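Long-range contact in fibrillarin-like pre-rrna processing protein (Methanocaldococcus jannaschii, PDB 1G8S), which probably transfers a methyl group from S-adenosyl-L-methionine to ribose 2'-hydroxyls of rRNA and tRNA, at sites chosen by a guide RNA: residues A[10-15]-A[26-31]. Sequence-based numbering, arbitrary orientation.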
loop_
_atom_site.group_PDB
_atom_site.type_symbol
_atom_site.label_atom_id
_atom_site.label_comp_id
_atom_site.label_asym_id
_atom_site.label_seq_id
_atom_site.Cartn_x
_atom_site.Cartn_y
_atom_site.Cartn_z
ATOM N N PHE A 10 -4.623 -10.102 -0.376
ATOM C CA PHE A 10 -3.310 -10.251 0.249
ATOM C C PHE A 10 -2.945 -11.720 0.102
ATOM O O PHE A 10 -2.947 -12.252 -1.009
ATOM C CB PHE A 10 -3.377 -9.847 1.724
ATOM C CG PHE A 10 -3.799 -8.423 1.932
ATOM C CD1 PHE A 10 -4.977 -8.125 2.609
ATOM C CD2 PHE A 10 -3.024 -7.374 1.432
ATOM C CE1 PHE A 10 -5.383 -6.803 2.788
ATOM C CE2 PHE A 10 -3.418 -6.051 1.606
ATOM C CZ PHE A 10 -4.599 -5.761 2.284
ATOM N N GLU A 11 -2.613 -12.382 1.205
ATOM C CA GLU A 11 -2.310 -13.801 1.145
ATOM C C GLU A 11 -3.046 -14.515 2.264
ATOM O O GLU A 11 -2.848 -14.223 3.448
ATOM C CB GLU A 11 -0.809 -14.080 1.247
ATOM C CG GLU A 11 -0.486 -15.558 1.043
ATOM C CD GLU A 11 0.999 -15.850 1.001
ATOM O OE1 GLU A 11 1.694 -15.277 0.138
ATOM O OE2 GLU A 11 1.470 -16.662 1.827
ATOM N N ASN A 12 -3.922 -15.434 1.879
ATOM C CA ASN A 12 -4.703 -16.211 2.834
ATOM C C ASN A 12 -5.625 -15.370 3.727
ATOM O O ASN A 12 -5.841 -15.695 4.900
ATOM C CB ASN A 12 -3.771 -17.077 3.693
ATOM C CG ASN A 12 -4.449 -18.337 4.219
ATOM O OD1 ASN A 12 -3.942 -18.986 5.143
ATOM N ND2 ASN A 12 -5.589 -18.699 3.631
ATOM N N ILE A 13 -6.146 -14.280 3.172
ATOM C CA ILE A 13 -7.109 -13.422 3.855
ATOM C C ILE A 13 -8.237 -13.349 2.827
ATOM O O ILE A 13 -7.983 -13.449 1.625
ATOM C CB ILE A 13 -6.563 -12.009 4.145
ATOM C CG1 ILE A 13 -5.379 -12.106 5.124
ATOM C CG2 ILE A 13 -7.667 -11.142 4.750
ATOM C CD1 ILE A 13 -4.757 -10.769 5.474
ATOM N N TYR A 14 -9.470 -13.180 3.277
ATOM C CA TYR A 14 -10.574 -13.184 2.335
ATOM C C TYR A 14 -11.577 -12.055 2.443
ATOM O O TYR A 14 -12.035 -11.697 3.532
ATOM C CB TYR A 14 -11.286 -14.546 2.431
ATOM C CG TYR A 14 -10.341 -15.704 2.226
ATOM C CD1 TYR A 14 -9.552 -16.188 3.275
ATOM C CD2 TYR A 14 -10.127 -16.233 0.952
ATOM C CE1 TYR A 14 -8.570 -17.154 3.055
ATOM C CE2 TYR A 14 -9.149 -17.195 0.721
ATOM C CZ TYR A 14 -8.369 -17.651 1.775
ATOM O OH TYR A 14 -7.371 -18.571 1.540
ATOM N N GLU A 15 -11.917 -11.479 1.290
ATOM C CA GLU A 15 -12.907 -10.422 1.240
ATOM C C GLU A 15 -14.248 -11.128 1.098
ATOM O O GLU A 15 -14.384 -12.046 0.282
ATOM C CB GLU A 15 -12.673 -9.521 0.030
ATOM C CG GLU A 15 -13.740 -8.464 -0.147
ATOM C CD GLU A 15 -13.525 -7.633 -1.394
ATOM O OE1 GLU A 15 -12.522 -6.885 -1.449
ATOM O OE2 GLU A 15 -14.359 -7.736 -2.321
ATOM N N ALA A 26 -12.500 -12.064 6.226
ATOM C CA ALA A 26 -12.425 -13.281 7.022
ATOM C C ALA A 26 -11.117 -14.033 6.813
ATOM O O ALA A 26 -10.342 -13.731 5.903
ATOM C CB ALA A 26 -13.607 -14.200 6.665
ATOM N N THR A 27 -10.862 -15.003 7.684
ATOM C CA THR A 27 -9.688 -15.854 7.559
ATOM C C THR A 27 -10.193 -17.302 7.504
ATOM O O THR A 27 -11.323 -17.588 7.912
ATOM C CB THR A 27 -8.715 -15.685 8.758
ATOM O OG1 THR A 27 -9.418 -15.910 9.981
ATOM C CG2 THR A 27 -8.132 -14.281 8.773
ATOM N N LYS A 28 -9.378 -18.205 6.968
ATOM C CA LYS A 28 -9.751 -19.615 6.893
ATOM C C LYS A 28 -9.353 -20.267 8.205
ATOM O O LYS A 28 -8.164 -20.388 8.500
ATOM C CB LYS A 28 -9.004 -20.328 5.770
ATOM C CG LYS A 28 -9.697 -20.344 4.431
ATOM C CD LYS A 28 -8.939 -21.273 3.498
ATOM C CE LYS A 28 -9.433 -21.167 2.073
ATOM N NZ LYS A 28 -8.585 -22.003 1.182
ATOM N N SER A 29 -10.338 -20.708 8.972
ATOM C CA SER A 29 -10.071 -21.343 10.260
ATOM C C SER A 29 -9.157 -22.567 10.191
ATOM O O SER A 29 -9.321 -23.432 9.323
ATOM C CB SER A 29 -11.389 -21.736 10.927
ATOM O OG SER A 29 -11.163 -22.370 12.180
ATOM N N ILE A 30 -8.188 -22.635 11.104
ATOM C CA ILE A 30 -7.288 -23.780 11.168
ATOM C C ILE A 30 -7.767 -24.738 12.264
ATOM O O ILE A 30 -7.151 -25.776 12.510
ATOM C CB ILE A 30 -5.815 -23.370 11.445
ATOM C CG1 ILE A 30 -5.724 -22.527 12.720
ATOM C CG2 ILE A 30 -5.251 -22.617 10.246
ATOM C CD1 ILE A 30 -4.288 -22.241 13.147
ATOM N N VAL A 31 -8.863 -24.367 12.921
ATOM C CA VAL A 31 -9.485 -25.191 13.960
ATOM C C VAL A 31 -10.987 -25.191 13.684
ATOM O O VAL A 31 -11.749 -24.407 14.257
ATOM C CB VAL A 31 -9.243 -24.639 15.388
ATOM C CG1 VAL A 31 -9.984 -25.512 16.406
ATOM C CG2 VAL A 31 -7.752 -24.629 15.698
HETATM O O HOH W 1 -6.743 -17.488 6.635
#
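Tyr14 lays the outer end of its ring against the methylene chain of Lys28. CE1 lies 3.7 Å from Lys28 CG, and farther out the phenol oxygen OH is 3.4 Å from Lys28 CE, so the outer end of the ring and the phenol oxygen follow the lysine methylenes from CG to CE. Extended beyond CG, the lysine carries its NZ past the phenol to a salt bridge with Glu47. The inner part of the ring meets backbone instead: Ala26 O and Thr27 CA approach its edge close to the ring plane, with CD1 3.7 Å from Ala26 O. This placement follows from a first torsion of -55°, which sets CG beside the backbone N and anti to the carbonyl carbon. Tyr49, on the neighbouring strand 47-51, packs edge-to-face with the same ring. With an alanine in place of Tyr14, the methylenes of Lys28 would probably lose their aromatic partner and a gap would open beside Tyr49.

The backbones form a beta hairpin within the N-terminal antiparallel sheet, which accompanies the Rossmann-like methyltransferase domain of the fibrillarin family. Tyr14 and Ala26 are an antiparallel hydrogen-bonded pair: Tyr14 N donates to Ala26 O at 2.8 Å, and Ala26 N returns a bond of the same length to Tyr14 O. At Asn12 and Lys28 the two segments have parted, and a water bridges them, donating to Asn12 O (2.7 Å) and accepting from Lys28 N (2.8 Å). Ile13 CG2 comes within 3.9 Å of Ala26 O. Ile13 and Thr27 both pack on Ile95 of helix 87-95, and Thr27 OG1 is hydrogen-bonded to Asp94 of the same helix, which starts at the predicted S-adenosyl-L-methionine site residues Thr87 and Thr88.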